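Local coordinates for NADPH-dependent aldehyde reductase YqhD (Escherichia coli, PDB 4QGS), which reduces a broad range of short-chain aldehydes to primary alcohols with NADPH, as a zinc-dependent member of the iron-containing alcohol dehydrogenase family, at residues A[111-123]-A[130-144]. Residues are numbered along the deposited sequence; the frame is centred on the assembly and turned at random.
Sequences GTKFIAAAANYPE and ILQTGGKEIKSAIPM
Ala116 and Ala117, in the last turns of helix 106-119, pass close to Ile142 and Ala141 of the extended chain that leads into strand 144-148, with CA atoms 4.4 Å apart for Ala117 and Ala141. One backbone bond joins them: Ile142 N donates to Ala116 O at 2.9 Å, nearly straight at 159°, and Ala141 CA-H leans on the same oxygen. Earlier in 130-144, a Schellman motif at Gly134 ends helix 129-132, and two overlapping beta turns bring the chain back to the helix.

Ile130 enters with CG1 over one face of the Tyr121 ring, 3.6 Å from its centroid and 24° off the normal. With CG1 anti to its carbonyl carbon (chi1 -64°) and chi2 extended, its CD1 continues to Phe114 CE1 and Ala117 CB. Ile138 meets the Tyr121 ring at its edge through CG1, while its CD1 touches Ala117 CB at 3.6 Å. Water 2 lies in the ring plane, 2.6 Å from Tyr121 OH, and also bonds Thr133 OG1 and Glu137 N, tying the phenol to the turns. Asn120 ND2 bonds weakly to Ser140 OG (3.3 Å). Ile142 CD1 presses tightly on Ala119 CB at 3.5 Å, and Met144 bends at chi3 to bring CE to Thr112 CG2 at 3.7 Å.

Thr112 and Ala116 also rest on Leu100 of strand 99-104, and strand 144-148 is its parallel neighbour; helix 106-119 thus belongs to a right-handed beta-alpha-beta crossover of the Rossmann-like NADP-binding domain.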
loop_
_atom_site.group_PDB
_atom_site.type_symbol
_atom_site.label_atom_id
_atom_site.label_comp_id
_atom_site.label_asym_id
_atom_site.label_seq_id
_atom_site.Cartn_x
_atom_site.Cartn_y
_atom_site.Cartn_z
ATOM N N GLY A 111 -8.722 -2.062 8.828
ATOM C CA GLY A 111 -9.470 -2.170 10.060
ATOM C C GLY A 111 -10.710 -3.018 9.865
ATOM O O GLY A 111 -11.117 -3.767 10.746
ATOM N N THR A 112 -11.323 -2.900 8.698
ATOM C CA THR A 112 -12.534 -3.657 8.442
ATOM C C THR A 112 -12.205 -5.140 8.271
ATOM O O THR A 112 -12.978 -6.008 8.681
ATOM C CB THR A 112 -13.275 -3.095 7.213
ATOM O OG1 THR A 112 -13.603 -1.720 7.471
ATOM C CG2 THR A 112 -14.551 -3.877 6.951
ATOM N N LYS A 113 -11.042 -5.432 7.700
ATOM C CA LYS A 113 -10.595 -6.816 7.580
ATOM C C LYS A 113 -10.499 -7.435 8.965
ATOM O O LYS A 113 -10.893 -8.584 9.189
ATOM C CB LYS A 113 -9.247 -6.900 6.864
ATOM C CG LYS A 113 -9.307 -6.635 5.365
ATOM C CD LYS A 113 -7.957 -6.883 4.704
ATOM C CE LYS A 113 -8.004 -6.620 3.210
ATOM N NZ LYS A 113 -6.698 -6.916 2.555
ATOM N N PHE A 114 -9.984 -6.658 9.905
ATOM C CA PHE A 114 -9.839 -7.147 11.262
ATOM C C PHE A 114 -11.202 -7.392 11.899
ATOM O O PHE A 114 -11.415 -8.417 12.540
ATOM C CB PHE A 114 -9.028 -6.160 12.096
ATOM C CG PHE A 114 -8.919 -6.543 13.529
ATOM C CD1 PHE A 114 -8.103 -7.595 13.922
ATOM C CD2 PHE A 114 -9.635 -5.860 14.490
ATOM C CE1 PHE A 114 -8.005 -7.953 15.252
ATOM C CE2 PHE A 114 -9.533 -6.207 15.813
ATOM C CZ PHE A 114 -8.723 -7.259 16.198
ATOM N N ILE A 115 -12.128 -6.452 11.712
ATOM C CA ILE A 115 -13.479 -6.610 12.239
ATOM C C ILE A 115 -14.135 -7.889 11.708
ATOM O O ILE A 115 -14.731 -8.648 12.471
ATOM C CB ILE A 115 -14.358 -5.389 11.892
ATOM C CG1 ILE A 115 -13.797 -4.134 12.551
ATOM C CG2 ILE A 115 -15.790 -5.615 12.339
ATOM C CD1 ILE A 115 -14.406 -2.829 12.022
ATOM N N ALA A 116 -13.995 -8.138 10.410
ATOM C CA ALA A 116 -14.588 -9.311 9.771
ATOM C C ALA A 116 -14.091 -10.626 10.377
ATOM O O ALA A 116 -14.859 -11.574 10.554
ATOM C CB ALA A 116 -14.302 -9.289 8.277
ATOM N N ALA A 117 -12.800 -10.688 10.681
ATOM C CA ALA A 117 -12.215 -11.910 11.218
ATOM C C ALA A 117 -12.489 -12.032 12.706
ATOM O O ALA A 117 -12.890 -13.091 13.195
ATOM C CB ALA A 117 -10.725 -11.944 10.955
ATOM N N ALA A 118 -12.267 -10.936 13.424
ATOM C CA ALA A 118 -12.487 -10.910 14.861
ATOM C C ALA A 118 -13.900 -11.349 15.211
ATOM O O ALA A 118 -14.123 -11.989 16.240
ATOM C CB ALA A 118 -12.214 -9.514 15.416
ATOM N N ALA A 119 -14.847 -11.015 14.342
ATOM C CA ALA A 119 -16.254 -11.237 14.630
ATOM C C ALA A 119 -16.637 -12.711 14.681
ATOM O O ALA A 119 -17.492 -13.096 15.464
ATOM C CB ALA A 119 -17.099 -10.501 13.612
ATOM N N ASN A 120 -16.010 -13.528 13.841
ATOM C CA ASN A 120 -16.202 -14.976 13.922
ATOM C C ASN A 120 -15.095 -15.698 14.681
ATOM O O ASN A 120 -15.030 -16.938 14.685
ATOM C CB ASN A 120 -16.347 -15.639 12.533
ATOM C CG ASN A 120 -17.281 -14.898 11.611
ATOM O OD1 ASN A 120 -18.156 -14.154 12.059
ATOM N ND2 ASN A 120 -17.124 -15.129 10.314
ATOM N N TYR A 121 -14.221 -14.938 15.329
ATOM C CA TYR A 121 -13.310 -15.547 16.295
ATOM C C TYR A 121 -14.184 -15.915 17.486
ATOM O O TYR A 121 -15.151 -15.203 17.785
ATOM C CB TYR A 121 -12.182 -14.601 16.707
ATOM C CG TYR A 121 -10.858 -14.916 16.029
ATOM C CD1 TYR A 121 -9.731 -15.298 16.757
ATOM C CD2 TYR A 121 -10.759 -14.872 14.647
ATOM C CE1 TYR A 121 -8.541 -15.595 16.117
ATOM C CE2 TYR A 121 -9.584 -15.171 13.995
ATOM C CZ TYR A 121 -8.474 -15.532 14.737
ATOM O OH TYR A 121 -7.306 -15.820 14.075
ATOM N N PRO A 122 -13.901 -17.064 18.119
ATOM C CA PRO A 122 -14.750 -17.559 19.209
ATOM C C PRO A 122 -15.027 -16.550 20.341
ATOM O O PRO A 122 -14.137 -16.166 21.099
ATOM C CB PRO A 122 -13.960 -18.770 19.721
ATOM C CG PRO A 122 -13.170 -19.233 18.582
ATOM C CD PRO A 122 -12.799 -17.988 17.803
ATOM N N GLU A 123 -16.294 -16.129 20.390
ATOM C CA GLU A 123 -16.994 -15.554 21.553
ATOM C C GLU A 123 -16.162 -14.927 22.681
ATOM O O GLU A 123 -16.364 -13.768 23.035
ATOM C CB GLU A 123 -17.865 -16.652 22.177
ATOM C CG GLU A 123 -18.763 -17.389 21.164
ATOM C CD GLU A 123 -19.998 -16.600 20.791
ATOM O OE1 GLU A 123 -20.084 -15.409 21.166
ATOM O OE2 GLU A 123 -20.891 -17.179 20.142
ATOM N N ILE A 130 -5.266 -12.854 16.445
ATOM C CA ILE A 130 -5.179 -12.634 14.978
ATOM C C ILE A 130 -3.828 -12.001 14.606
ATOM O O ILE A 130 -3.158 -12.428 13.659
ATOM C CB ILE A 130 -6.282 -11.723 14.427
ATOM C CG1 ILE A 130 -7.683 -12.340 14.586
ATOM C CG2 ILE A 130 -6.046 -11.398 12.920
ATOM C CD1 ILE A 130 -8.808 -11.359 14.357
ATOM N N LEU A 131 -3.441 -10.967 15.347
ATOM C CA LEU A 131 -2.206 -10.255 15.058
ATOM C C LEU A 131 -0.957 -11.039 15.473
ATOM O O LEU A 131 0.065 -10.992 14.790
ATOM C CB LEU A 131 -2.246 -8.880 15.727
ATOM C CG LEU A 131 -3.353 -8.074 15.039
ATOM C CD1 LEU A 131 -3.640 -6.759 15.701
ATOM C CD2 LEU A 131 -2.944 -7.836 13.602
ATOM N N GLN A 132 -1.047 -11.772 16.576
ATOM C CA GLN A 132 0.068 -12.600 17.033
ATOM C C GLN A 132 0.411 -13.699 16.034
ATOM O O GLN A 132 1.566 -14.121 15.935
ATOM C CB GLN A 132 -0.252 -13.217 18.393
ATOM C CG GLN A 132 -0.303 -12.200 19.521
ATOM C CD GLN A 132 -0.701 -12.819 20.847
ATOM O OE1 GLN A 132 -1.142 -13.966 20.900
ATOM N NE2 GLN A 132 -0.541 -12.063 21.926
ATOM N N THR A 133 -0.594 -14.161 15.298
ATOM C CA THR A 133 -0.390 -15.241 14.331
ATOM C C THR A 133 -0.376 -14.789 12.888
ATOM O O THR A 133 -0.300 -15.614 11.974
ATOM C CB THR A 133 -1.461 -16.324 14.463
ATOM O OG1 THR A 133 -2.768 -15.735 14.378
ATOM C CG2 THR A 133 -1.273 -17.051 15.754
ATOM N N GLY A 134 -0.449 -13.481 12.684
ATOM C CA GLY A 134 -0.461 -12.932 11.344
ATOM C C GLY A 134 -1.657 -13.406 10.542
ATOM O O GLY A 134 -1.599 -13.477 9.312
ATOM N N GLY A 135 -2.741 -13.738 11.238
ATOM C CA GLY A 135 -3.966 -14.175 10.591
ATOM C C GLY A 135 -3.928 -15.609 10.089
ATOM O O GLY A 135 -4.829 -16.045 9.370
ATOM N N LYS A 136 -2.893 -16.345 10.485
ATOM C CA LYS A 136 -2.687 -17.720 10.025
ATOM C C LYS A 136 -3.806 -18.661 10.459
ATOM O O LYS A 136 -4.059 -19.681 9.813
ATOM C CB LYS A 136 -1.347 -18.253 10.543
ATOM C CG LYS A 136 -0.255 -18.358 9.491
ATOM C CD LYS A 136 -0.759 -19.033 8.226
ATOM C CE LYS A 136 0.127 -18.706 7.032
ATOM N NZ LYS A 136 -0.487 -19.157 5.751
ATOM N N GLU A 137 -4.474 -18.309 11.553
ATOM C CA GLU A 137 -5.454 -19.187 12.178
ATOM C C GLU A 137 -6.902 -18.779 11.905
ATOM O O GLU A 137 -7.828 -19.340 12.487
ATOM C CB GLU A 137 -5.211 -19.242 13.691
ATOM C CG GLU A 137 -3.821 -19.740 14.080
ATOM C CD GLU A 137 -3.514 -21.117 13.513
ATOM O OE1 GLU A 137 -4.460 -21.912 13.334
ATOM O OE2 GLU A 137 -2.328 -21.411 13.252
ATOM N N ILE A 138 -7.100 -17.800 11.030
ATOM C CA ILE A 138 -8.449 -17.393 10.666
ATOM C C ILE A 138 -9.102 -18.471 9.795
ATOM O O ILE A 138 -8.569 -18.847 8.751
ATOM C CB ILE A 138 -8.446 -16.032 9.936
ATOM C CG1 ILE A 138 -7.984 -14.925 10.893
ATOM C CG2 ILE A 138 -9.830 -15.711 9.379
ATOM C CD1 ILE A 138 -7.586 -13.620 10.210
ATOM N N LYS A 139 -10.248 -18.976 10.248
ATOM C CA LYS A 139 -10.979 -20.027 9.535
ATOM C C LYS A 139 -12.150 -19.466 8.742
ATOM O O LYS A 139 -12.622 -20.078 7.784
ATOM C CB LYS A 139 -11.501 -21.089 10.511
ATOM C CG LYS A 139 -10.555 -22.249 10.764
ATOM C CD LYS A 139 -9.326 -21.808 11.515
ATOM C CE LYS A 139 -8.371 -22.956 11.758
ATOM N NZ LYS A 139 -7.164 -22.503 12.494
ATOM N N SER A 140 -12.632 -18.306 9.164
ATOM C CA SER A 140 -13.807 -17.707 8.559
ATOM C C SER A 140 -13.869 -16.240 8.920
ATOM O O SER A 140 -13.277 -15.807 9.909
ATOM C CB SER A 140 -15.084 -18.399 9.030
ATOM O OG SER A 140 -15.407 -17.985 10.348
ATOM N N ALA A 141 -14.605 -15.479 8.125
ATOM C CA ALA A 141 -14.773 -14.064 8.395
ATOM C C ALA A 141 -16.127 -13.610 7.876
ATOM O O ALA A 141 -16.685 -14.222 6.956
ATOM C CB ALA A 141 -13.653 -13.261 7.758
ATOM N N ILE A 142 -16.664 -12.561 8.482
ATOM C CA ILE A 142 -17.847 -11.908 7.940
ATOM C C ILE A 142 -17.522 -11.426 6.536
ATOM O O ILE A 142 -16.471 -10.823 6.317
ATOM C CB ILE A 142 -18.295 -10.737 8.809
ATOM C CG1 ILE A 142 -18.664 -11.242 10.198
ATOM C CG2 ILE A 142 -19.479 -9.988 8.172
ATOM C CD1 ILE A 142 -19.374 -10.230 11.007
ATOM N N PRO A 143 -18.405 -11.723 5.575
ATOM C CA PRO A 143 -18.166 -11.283 4.202
ATOM C C PRO A 143 -18.004 -9.773 4.157
ATOM O O PRO A 143 -18.689 -9.064 4.898
ATOM C CB PRO A 143 -19.429 -11.730 3.464
ATOM C CG PRO A 143 -19.918 -12.899 4.261
ATOM C CD PRO A 143 -19.636 -12.528 5.685
ATOM N N MET A 144 -17.092 -9.285 3.328
ATOM C CA MET A 144 -16.904 -7.844 3.239
ATOM C C MET A 144 -16.538 -7.424 1.829
ATOM O O MET A 144 -15.951 -8.190 1.073
ATOM C CB MET A 144 -15.839 -7.367 4.241
ATOM C CG MET A 144 -14.450 -7.930 4.009
ATOM S SD MET A 144 -13.184 -6.926 4.837
ATOM C CE MET A 144 -13.305 -5.425 3.860
HETATM O O HOH W 1 -19.178 -15.848 7.963
HETATM O O HOH W 2 -5.005 -16.022 12.969
#